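Local coordinates for cellulose hydrolase (Bacillus licheniformis, PDB 4YZT), which cleaves the internal beta-1,4 linkages of cellulose as a three-module endoglucanase of glycoside hydrolase family 5, at residues A[143-148]-A[183-188]; A[231-236]-A[492-497]; A[259-264]-A[296-301]. All blocks are in the same frame, centred on the assembly; numbering follows the deposited sequence.

In the fold
Interactions 1 and 3 belong to the eight-stranded beta/alpha barrel of the family 5 module, whereas interaction 2 leaves it for the C-terminal part of the chain. Interaction 1 joins the ends of helices 130-147 and 168-184; interaction 3 sets the end of helix 243-261 against the start of barrel strand 299-303. After interaction 1 comes loop 231-236; it meets 492-497, which leads into strand 494-497 of a four-stranded antiparallel sheet, and both segments of interaction 3 lie between these two. The centres of 1 and 2 are about 44 Å apart, of 2 and 3 about 34 Å, of 1 and 3 about 27 Å. Interaction 1 thus joins neighbouring outer helices, interaction 3 a helix to the strands, and interaction 2 docks a distant module.

Interaction 1 (A[143-148]-A[183-188]); sequences QIAERF and RSTGGK
The methyl CG2 of T185 lies against two side chains of the last turn of helix 130-147, the carboxylate of E146 and the methyl of A145. Its closest approach is to E146 OE2, 3.4 Å from T185 CG2, and on the other flank A145 CB stands 4.1 Å from the same methyl. The side chains of E146 and T185 run antiparallel alongside one another, and the glutamate chain is bent at chi2 (-78°), which brings its carboxylate round to the threonine. Alanine suits its place because a bare methyl lets the second helix end come close, while glutamate keeps its charged end at the exposed border.

Threonine's two branches divide the work: the hydroxyl serves its own turn and N189, the methyl the neighbouring helix. OG1 takes the position between the backbone N and the carbonyl carbon (chi1 59°), from where it is hydrogen-bonded to I182 O in the turn before and to N189 ND2; CG2 is left to face the helix. N189 also donates to A145 O, adding a polar tie between the two ends. One water completes the contact, within hydrogen-bonding distance of both E146 OE1 (2.8 Å) and T185 O (2.9 Å). K149 NZ is bonded to T185 O as well. Beyond T185 the backbone turns off the helix at G186, whose phi of 72° favours glycine.

Two successive outer helices, those following strands 110-114 and 155-158, here meet by their C-terminal ends, as expected of the (beta/alpha)8 barrel, on the side opposite the catalytic ends of its strands.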
loop_
_atom_site.group_PDB
_atom_site.type_symbol
_atom_site.label_atom_id
_atom_site.label_comp_id
_atom_site.label_asym_id
_atom_site.label_seq_id
_atom_site.Cartn_x
_atom_site.Cartn_y
_atom_site.Cartn_z
ATOM N N GLN A 143 25.039 -7.819 -17.076
ATOM C CA GLN A 143 24.353 -9.072 -17.414
ATOM C C GLN A 143 22.851 -8.886 -17.653
ATOM O O GLN A 143 22.278 -9.452 -18.607
ATOM C CB GLN A 143 24.571 -10.120 -16.314
ATOM C CG GLN A 143 25.981 -10.692 -16.291
ATOM C CD GLN A 143 26.175 -11.703 -15.173
ATOM O OE1 GLN A 143 25.704 -12.836 -15.256
ATOM N NE2 GLN A 143 26.872 -11.290 -14.112
ATOM N N ILE A 144 22.205 -8.106 -16.785
ATOM C CA ILE A 144 20.781 -7.830 -16.944
ATOM C C ILE A 144 20.545 -7.039 -18.237
ATOM O O ILE A 144 19.663 -7.375 -19.026
ATOM C CB ILE A 144 20.217 -7.067 -15.735
ATOM C CG1 ILE A 144 20.479 -7.855 -14.451
ATOM C CG2 ILE A 144 18.711 -6.823 -15.888
ATOM C CD1 ILE A 144 20.031 -7.123 -13.182
ATOM N N ALA A 145 21.342 -6.000 -18.463
ATOM C CA ALA A 145 21.177 -5.168 -19.658
ATOM C C ALA A 145 21.298 -5.973 -20.948
ATOM O O ALA A 145 20.539 -5.761 -21.908
ATOM C CB ALA A 145 22.197 -4.035 -19.655
ATOM N N GLU A 146 22.264 -6.888 -20.976
ATOM C CA GLU A 146 22.513 -7.683 -22.171
ATOM C C GLU A 146 21.354 -8.642 -22.459
ATOM O O GLU A 146 20.927 -8.765 -23.610
ATOM C CB GLU A 146 23.817 -8.477 -22.038
ATOM C CG GLU A 146 25.094 -7.656 -22.105
ATOM C CD GLU A 146 25.493 -7.244 -23.507
ATOM O OE1 GLU A 146 24.841 -7.670 -24.486
ATOM O OE2 GLU A 146 26.492 -6.498 -23.636
ATOM N N ARG A 147 20.857 -9.321 -21.428
ATOM C CA ARG A 147 19.749 -10.260 -21.603
ATOM C C ARG A 147 18.501 -9.563 -22.153
ATOM O O ARG A 147 17.824 -10.091 -23.024
ATOM C CB ARG A 147 19.410 -10.959 -20.277
ATOM C CG ARG A 147 18.207 -11.917 -20.351
ATOM C CD ARG A 147 18.385 -13.013 -21.420
ATOM N NE ARG A 147 19.187 -14.133 -20.930
ATOM C CZ ARG A 147 18.677 -15.274 -20.477
ATOM N NH1 ARG A 147 17.364 -15.465 -20.472
ATOM N NH2 ARG A 147 19.478 -16.225 -20.038
ATOM N N PHE A 148 18.209 -8.369 -21.646
ATOM C CA PHE A 148 16.966 -7.679 -21.982
ATOM C C PHE A 148 17.165 -6.564 -23.014
ATOM O O PHE A 148 16.269 -5.759 -23.251
ATOM C CB PHE A 148 16.332 -7.129 -20.693
ATOM C CG PHE A 148 15.807 -8.210 -19.781
ATOM C CD1 PHE A 148 14.498 -8.667 -19.916
ATOM C CD2 PHE A 148 16.622 -8.785 -18.809
ATOM C CE1 PHE A 148 13.995 -9.678 -19.076
ATOM C CE2 PHE A 148 16.131 -9.792 -17.969
ATOM C CZ PHE A 148 14.813 -10.244 -18.113
ATOM N N ARG A 183 23.919 1.963 -21.297
ATOM C CA ARG A 183 24.055 2.629 -22.590
ATOM C C ARG A 183 25.103 1.949 -23.466
ATOM O O ARG A 183 24.907 1.780 -24.667
ATOM C CB ARG A 183 24.408 4.102 -22.401
ATOM C CG ARG A 183 23.302 4.907 -21.722
ATOM C CD ARG A 183 21.999 4.851 -22.517
ATOM N NE ARG A 183 20.976 5.686 -21.889
ATOM C CZ ARG A 183 19.719 5.311 -21.664
ATOM N NH1 ARG A 183 19.293 4.100 -22.036
ATOM N NH2 ARG A 183 18.887 6.156 -21.068
ATOM N N SER A 184 26.206 1.534 -22.857
ATOM C CA SER A 184 27.300 0.939 -23.618
ATOM C C SER A 184 26.943 -0.388 -24.295
ATOM O O SER A 184 27.572 -0.757 -25.278
ATOM C CB SER A 184 28.522 0.743 -22.722
ATOM O OG SER A 184 29.188 1.979 -22.531
ATOM N N THR A 185 25.942 -1.101 -23.796
ATOM C CA THR A 185 25.550 -2.340 -24.458
ATOM C C THR A 185 24.917 -2.058 -25.824
ATOM O O THR A 185 24.831 -2.949 -26.668
ATOM C CB THR A 185 24.581 -3.182 -23.598
ATOM O OG1 THR A 185 23.398 -2.426 -23.304
ATOM C CG2 THR A 185 25.261 -3.603 -22.302
ATOM N N GLY A 186 24.487 -0.818 -26.040
ATOM C CA GLY A 186 23.996 -0.389 -27.344
ATOM C C GLY A 186 22.642 -0.937 -27.779
ATOM O O GLY A 186 21.861 -1.413 -26.962
ATOM N N GLY A 187 22.369 -0.876 -29.084
ATOM C CA GLY A 187 21.065 -1.278 -29.600
ATOM C C GLY A 187 19.939 -0.499 -28.930
ATOM O O GLY A 187 20.064 0.707 -28.723
ATOM N N LYS A 188 18.849 -1.176 -28.576
ATOM C CA LYS A 188 17.721 -0.498 -27.936
ATOM C C LYS A 188 18.047 0.016 -26.522
ATOM O O LYS A 188 17.359 0.907 -26.015
ATOM C CB LYS A 188 16.493 -1.416 -27.889
ATOM C CG LYS A 188 15.900 -1.694 -29.278
ATOM C CD LYS A 188 14.626 -2.543 -29.210
ATOM C CE LYS A 188 13.456 -1.777 -28.590
ATOM N NZ LYS A 188 12.728 -0.922 -29.578
HETATM O O HOH W 1 25.618 -5.762 -26.392
#

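Interaction 2 (A[231-236]-A[492-497]); sequences VSNWWG and EDFYEK
N233 brings its amide nitrogen to the edge of the F494 ring, near the ring plane, with N233 ND2 4.1 Å from F494 CZ; the amide and ring planes stand 80° apart. The flat phenyl suits this place because it can offer a thin edge to the amide. The second van der Waals touch of loop 231-236 with segment 492-497 sets the W234 indole against the carboxylate of E492, just before strand 494-497. E492 OE1 stands above one face of the indole, offset toward the rim, while OE2 comes obliquely, 4.0 Å from W234 CZ2. E492 CG sits between its backbone N and carbonyl carbon, and the long chain beyond is extended, which carries the acid out to the broad indole.

Hydrogen bonding across the gap is indirect. A water accepts a long bond from W234 NE1 (3.3 Å) and donates to E492 OE2 (2.9 Å), so indole and acid share one solvent molecule. The acid's other oxygen, OE1, is taken by N489 ND2, and N489 OD1 in turn accepts from W235 N.

N233 closes helix 228-231 with a Schellman motif, at a positive phi that asparagine tolerates better than most residues. Its CB points toward the other segment, and CG is anti to the backbone N (chi1 -173°).

Ring packing backs the loop: W234 lays its CE3 over one face of W235, and W228 meets W234 edge-to-face. The side chain of W234 is about 9 Å from a bound glucose.

The chemistry implies a weak, partly water-mediated join between modules, with the buried N233 amide nitrogen bonded to A464 O and the E492 acid held by N489.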
loop_
_atom_site.group_PDB
_atom_site.type_symbol
_atom_site.label_atom_id
_atom_site.label_comp_id
_atom_site.label_asym_id
_atom_site.label_seq_id
_atom_site.Cartn_x
_atom_site.Cartn_y
_atom_site.Cartn_z
ATOM N N VAL A 231 -0.572 5.032 7.227
ATOM C CA VAL A 231 -0.614 3.966 6.227
ATOM C C VAL A 231 -0.341 2.615 6.872
ATOM O O VAL A 231 -0.890 1.605 6.431
ATOM C CB VAL A 231 0.364 4.214 5.031
ATOM C CG1 VAL A 231 0.032 5.530 4.339
ATOM C CG2 VAL A 231 1.803 4.194 5.459
ATOM N N SER A 232 0.439 2.610 7.951
ATOM C CA SER A 232 0.785 1.362 8.651
ATOM C C SER A 232 -0.068 1.074 9.894
ATOM O O SER A 232 0.120 0.035 10.565
ATOM C CB SER A 232 2.258 1.384 9.072
ATOM O OG SER A 232 3.108 1.544 7.949
ATOM N N ASN A 233 -1.005 1.972 10.190
ATOM C CA ASN A 233 -1.777 1.943 11.447
ATOM C C ASN A 233 -0.848 1.761 12.648
ATOM O O ASN A 233 -0.915 0.768 13.367
ATOM C CB ASN A 233 -2.847 0.848 11.428
ATOM C CG ASN A 233 -3.766 0.914 12.644
ATOM O OD1 ASN A 233 -3.778 1.911 13.372
ATOM N ND2 ASN A 233 -4.526 -0.146 12.874
ATOM N N TRP A 234 0.045 2.727 12.824
ATOM C CA TRP A 234 0.892 2.775 14.012
ATOM C C TRP A 234 0.316 3.761 15.034
ATOM O O TRP A 234 -0.273 4.773 14.659
ATOM C CB TRP A 234 2.319 3.197 13.637
ATOM C CG TRP A 234 3.192 2.106 13.061
ATOM C CD1 TRP A 234 2.789 0.924 12.525
ATOM C CD2 TRP A 234 4.625 2.111 12.995
ATOM N NE1 TRP A 234 3.883 0.189 12.119
ATOM C CE2 TRP A 234 5.022 0.897 12.405
ATOM C CE3 TRP A 234 5.612 3.021 13.400
ATOM C CZ2 TRP A 234 6.360 0.570 12.192
ATOM C CZ3 TRP A 234 6.939 2.701 13.187
ATOM C CH2 TRP A 234 7.302 1.483 12.584
ATOM N N TRP A 235 0.522 3.473 16.316
ATOM C CA TRP A 235 0.201 4.396 17.401
ATOM C C TRP A 235 -1.229 4.923 17.412
ATOM O O TRP A 235 -1.476 6.048 17.846
ATOM C CB TRP A 235 1.175 5.587 17.382
ATOM C CG TRP A 235 2.633 5.169 17.358
ATOM C CD1 TRP A 235 3.230 4.237 18.142
ATOM C CD2 TRP A 235 3.664 5.700 16.514
ATOM N NE1 TRP A 235 4.566 4.138 17.841
ATOM C CE2 TRP A 235 4.855 5.024 16.836
ATOM C CE3 TRP A 235 3.690 6.668 15.505
ATOM C CZ2 TRP A 235 6.067 5.290 16.187
ATOM C CZ3 TRP A 235 4.885 6.931 14.868
ATOM C CH2 TRP A 235 6.058 6.246 15.212
ATOM N N GLY A 236 -2.171 4.114 16.936
ATOM C CA GLY A 236 -3.572 4.484 16.976
ATOM C C GLY A 236 -3.998 5.495 15.925
ATOM O O GLY A 236 -5.085 6.071 16.036
ATOM N N GLU A 492 2.907 -5.848 13.847
ATOM C CA GLU A 492 4.069 -6.195 14.670
ATOM C C GLU A 492 3.671 -6.380 16.138
ATOM O O GLU A 492 4.285 -7.191 16.839
ATOM C CB GLU A 492 5.192 -5.158 14.528
ATOM C CG GLU A 492 4.941 -3.829 15.177
ATOM C CD GLU A 492 6.045 -2.815 14.880
ATOM O OE1 GLU A 492 6.149 -1.822 15.622
ATOM O OE2 GLU A 492 6.798 -2.998 13.891
ATOM N N ASP A 493 2.619 -5.688 16.585
ATOM C CA ASP A 493 2.164 -5.794 17.974
ATOM C C ASP A 493 0.825 -6.507 18.142
ATOM O O ASP A 493 0.572 -7.119 19.181
ATOM C CB ASP A 493 2.037 -4.410 18.608
ATOM C CG ASP A 493 3.363 -3.691 18.723
ATOM O OD1 ASP A 493 4.400 -4.374 18.849
ATOM O OD2 ASP A 493 3.349 -2.444 18.724
ATOM N N PHE A 494 -0.067 -6.395 17.156
ATOM C CA PHE A 494 -1.395 -6.988 17.323
ATOM C C PHE A 494 -2.047 -7.331 16.002
ATOM O O PHE A 494 -1.676 -6.809 14.953
ATOM C CB PHE A 494 -2.331 -6.048 18.115
ATOM C CG PHE A 494 -2.663 -4.747 17.397
ATOM C CD1 PHE A 494 -3.679 -4.699 16.436
ATOM C CD2 PHE A 494 -1.973 -3.581 17.690
ATOM C CE1 PHE A 494 -3.984 -3.518 15.775
ATOM C CE2 PHE A 494 -2.278 -2.387 17.037
ATOM C CZ PHE A 494 -3.292 -2.357 16.077
ATOM N N TYR A 495 -3.043 -8.202 16.062
ATOM C CA TYR A 495 -3.871 -8.468 14.887
ATOM C C TYR A 495 -5.180 -9.129 15.275
ATOM O O TYR A 495 -5.348 -9.605 16.408
ATOM C CB TYR A 495 -3.125 -9.337 13.858
ATOM C CG TYR A 495 -2.625 -10.679 14.362
ATOM C CD1 TYR A 495 -1.443 -10.785 15.094
ATOM C CD2 TYR A 495 -3.323 -11.850 14.078
ATOM C CE1 TYR A 495 -0.980 -12.029 15.543
ATOM C CE2 TYR A 495 -2.868 -13.103 14.531
ATOM C CZ TYR A 495 -1.696 -13.178 15.257
ATOM O OH TYR A 495 -1.243 -14.411 15.693
ATOM N N GLU A 496 -6.111 -9.106 14.326
ATOM C CA GLU A 496 -7.345 -9.876 14.391
ATOM C C GLU A 496 -7.271 -11.003 13.369
ATOM O O GLU A 496 -6.816 -10.794 12.242
ATOM C CB GLU A 496 -8.564 -8.986 14.119
ATOM C CG GLU A 496 -9.888 -9.754 14.046
ATOM C CD GLU A 496 -11.083 -8.896 13.618
ATOM O OE1 GLU A 496 -12.167 -9.486 13.380
ATOM O OE2 GLU A 496 -10.955 -7.651 13.520
ATOM N N LYS A 497 -7.709 -12.200 13.746
ATOM C CA LYS A 497 -7.790 -13.290 12.775
ATOM C C LYS A 497 -8.957 -14.211 13.080
ATOM O O LYS A 497 -9.091 -14.711 14.201
ATOM C CB LYS A 497 -6.490 -14.100 12.734
ATOM C CG LYS A 497 -6.488 -15.154 11.628
ATOM C CD LYS A 497 -5.191 -15.919 11.565
ATOM C CE LYS A 497 -5.223 -16.942 10.437
ATOM N NZ LYS A 497 -5.260 -16.329 9.066
HETATM O O HOH W 2 5.150 -2.791 11.516
#

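Interaction 3 (A[259-264]-A[296-301]); sequences KFVREG and KYQMVP
The wall between an outer helix and the inner strands of a (beta/alpha)8 barrel is the setting for V261, the last residue of helix 243-261. Its branched side chain straddles the place where helix 280-296 ends and strand 299-303 begins. V261 CG1 stands 3.7 Å from Y297 O and 3.9 Å from Q298 CB, while V261 CG2 meets M299 CE at 4.1 Å. With CG1 anti to the backbone N (chi1 176°), both methyls bear on Y297 O, CG1 going on to Q298 CB and CG2 to M299 CE. Methionine suits its site because its extended, unbranched chain reaches across to the helix.

Both ends turn by Schellman motifs: G264 closes the first helix, and Q298, at positive phi, closes the second and lets the chain enter the strand. Were an alanine to replace V261, the loss of both methyls would probably open a gap beside Y297 O and leave the M299 CE methyl freer to turn.

Around this core, V267 of strand 267-272 touches both V261 and M299, P24 at the start of helix 24-31 packs on V261 and Q298, and V256 and Y222 add to the cover of M299, so that helix 243-261, helix 24-31 and three barrel strands converge here.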
loop_
_atom_site.group_PDB
_atom_site.type_symbol
_atom_site.label_atom_id
_atom_site.label_comp_id
_atom_site.label_asym_id
_atom_site.label_seq_id
_atom_site.Cartn_x
_atom_site.Cartn_y
_atom_site.Cartn_z
ATOM N N LYS A 259 10.628 21.389 -9.607
ATOM C CA LYS A 259 12.058 21.279 -9.898
ATOM C C LYS A 259 12.323 20.435 -11.131
ATOM O O LYS A 259 13.242 20.730 -11.899
ATOM C CB LYS A 259 12.830 20.685 -8.709
ATOM C CG LYS A 259 14.350 20.702 -8.924
ATOM C CD LYS A 259 15.130 20.366 -7.666
ATOM C CE LYS A 259 16.612 20.637 -7.871
ATOM N NZ LYS A 259 17.337 20.632 -6.571
ATOM N N PHE A 260 11.519 19.394 -11.321
ATOM C CA PHE A 260 11.855 18.379 -12.316
ATOM C C PHE A 260 10.833 18.226 -13.431
ATOM O O PHE A 260 11.195 18.316 -14.598
ATOM C CB PHE A 260 12.072 17.029 -11.637
ATOM C CG PHE A 260 13.273 17.000 -10.711
ATOM C CD1 PHE A 260 14.548 17.241 -11.200
ATOM C CD2 PHE A 260 13.120 16.709 -9.360
ATOM C CE1 PHE A 260 15.658 17.223 -10.352
ATOM C CE2 PHE A 260 14.218 16.667 -8.511
ATOM C CZ PHE A 260 15.491 16.928 -9.002
ATOM N N VAL A 261 9.568 17.983 -13.086
ATOM C CA VAL A 261 8.584 17.649 -14.114
ATOM C C VAL A 261 8.418 18.791 -15.108
ATOM O O VAL A 261 8.437 18.571 -16.320
ATOM C CB VAL A 261 7.193 17.292 -13.512
ATOM C CG1 VAL A 261 6.172 17.056 -14.628
ATOM C CG2 VAL A 261 7.276 16.058 -12.615
ATOM N N ARG A 262 8.288 20.021 -14.620
ATOM C CA ARG A 262 8.049 21.104 -15.564
ATOM C C ARG A 262 9.347 21.526 -16.258
ATOM O O ARG A 262 9.329 22.376 -17.142
ATOM C CB ARG A 262 7.349 22.293 -14.889
ATOM C CG ARG A 262 8.161 23.121 -13.936
ATOM C CD ARG A 262 7.322 24.295 -13.445
ATOM N NE ARG A 262 8.033 25.047 -12.423
ATOM C CZ ARG A 262 7.450 25.768 -11.472
ATOM N NH1 ARG A 262 6.121 25.857 -11.399
ATOM N NH2 ARG A 262 8.206 26.396 -10.588
ATOM N N GLU A 263 10.455 20.880 -15.896
ATOM C CA GLU A 263 11.710 21.024 -16.633
ATOM C C GLU A 263 11.923 19.863 -17.615
ATOM O O GLU A 263 12.983 19.748 -18.235
ATOM C CB GLU A 263 12.904 21.113 -15.673
ATOM C CG GLU A 263 12.948 22.386 -14.829
ATOM C CD GLU A 263 12.848 23.647 -15.661
ATOM O OE1 GLU A 263 13.581 23.759 -16.668
ATOM O OE2 GLU A 263 12.034 24.529 -15.312
ATOM N N GLY A 264 10.924 18.996 -17.749
ATOM C CA GLY A 264 10.969 17.943 -18.752
ATOM C C GLY A 264 11.355 16.541 -18.284
ATOM O O GLY A 264 11.461 15.623 -19.108
ATOM N N LYS A 296 -2.378 15.054 -11.460
ATOM C CA LYS A 296 -2.310 16.508 -11.639
ATOM C C LYS A 296 -0.890 16.978 -11.931
ATOM O O LYS A 296 -0.672 17.882 -12.751
ATOM C CB LYS A 296 -2.835 17.211 -10.383
ATOM C CG LYS A 296 -2.700 18.736 -10.365
ATOM C CD LYS A 296 -3.182 19.274 -9.008
ATOM C CE LYS A 296 -3.224 20.779 -8.953
ATOM N NZ LYS A 296 -3.607 21.261 -7.589
ATOM N N TYR A 297 0.079 16.378 -11.246
ATOM C CA TYR A 297 1.457 16.835 -11.396
ATOM C C TYR A 297 2.251 15.942 -12.351
ATOM O O TYR A 297 3.477 15.978 -12.363
ATOM C CB TYR A 297 2.133 16.941 -10.024
ATOM C CG TYR A 297 1.593 18.115 -9.218
ATOM C CD1 TYR A 297 1.819 19.421 -9.628
ATOM C CD2 TYR A 297 0.847 17.915 -8.058
ATOM C CE1 TYR A 297 1.321 20.500 -8.914
ATOM C CE2 TYR A 297 0.344 18.996 -7.335
ATOM C CZ TYR A 297 0.597 20.282 -7.772
ATOM O OH TYR A 297 0.100 21.362 -7.077
ATOM N N GLN A 298 1.532 15.169 -13.162
ATOM C CA GLN A 298 2.142 14.345 -14.207
ATOM C C GLN A 298 3.175 13.329 -13.695
ATOM O O GLN A 298 4.225 13.144 -14.320
ATOM C CB GLN A 298 2.795 15.244 -15.261
ATOM C CG GLN A 298 1.847 16.291 -15.836
ATOM C CD GLN A 298 2.573 17.291 -16.708
ATOM O OE1 GLN A 298 3.428 16.921 -17.504
ATOM N NE2 GLN A 298 2.256 18.565 -16.544
ATOM N N MET A 299 2.853 12.656 -12.591
ATOM C CA MET A 299 3.702 11.618 -12.015
ATOM C C MET A 299 2.995 10.268 -12.060
ATOM O O MET A 299 1.848 10.157 -11.645
ATOM C CB MET A 299 4.061 11.961 -10.569
ATOM C CG MET A 299 4.759 13.290 -10.436
ATOM S SD MET A 299 4.673 13.859 -8.750
ATOM C CE MET A 299 5.607 15.383 -8.905
ATOM N N VAL A 300 3.674 9.252 -12.578
ATOM C CA VAL A 300 3.073 7.929 -12.714
ATOM C C VAL A 300 3.008 7.248 -11.343
ATOM O O VAL A 300 4.043 7.009 -10.717
ATOM C CB VAL A 300 3.884 7.050 -13.676
ATOM C CG1 VAL A 300 3.308 5.629 -13.735
ATOM C CG2 VAL A 300 3.972 7.674 -15.067
ATOM N N PRO A 301 1.791 6.955 -10.859
ATOM C CA PRO A 301 1.673 6.283 -9.562
ATOM C C PRO A 301 1.637 4.764 -9.699
ATOM O O PRO A 301 0.761 4.218 -10.388
ATOM C CB PRO A 301 0.346 6.825 -9.012
ATOM C CG PRO A 301 -0.482 7.115 -10.244
ATOM C CD PRO A 301 0.486 7.391 -11.389
#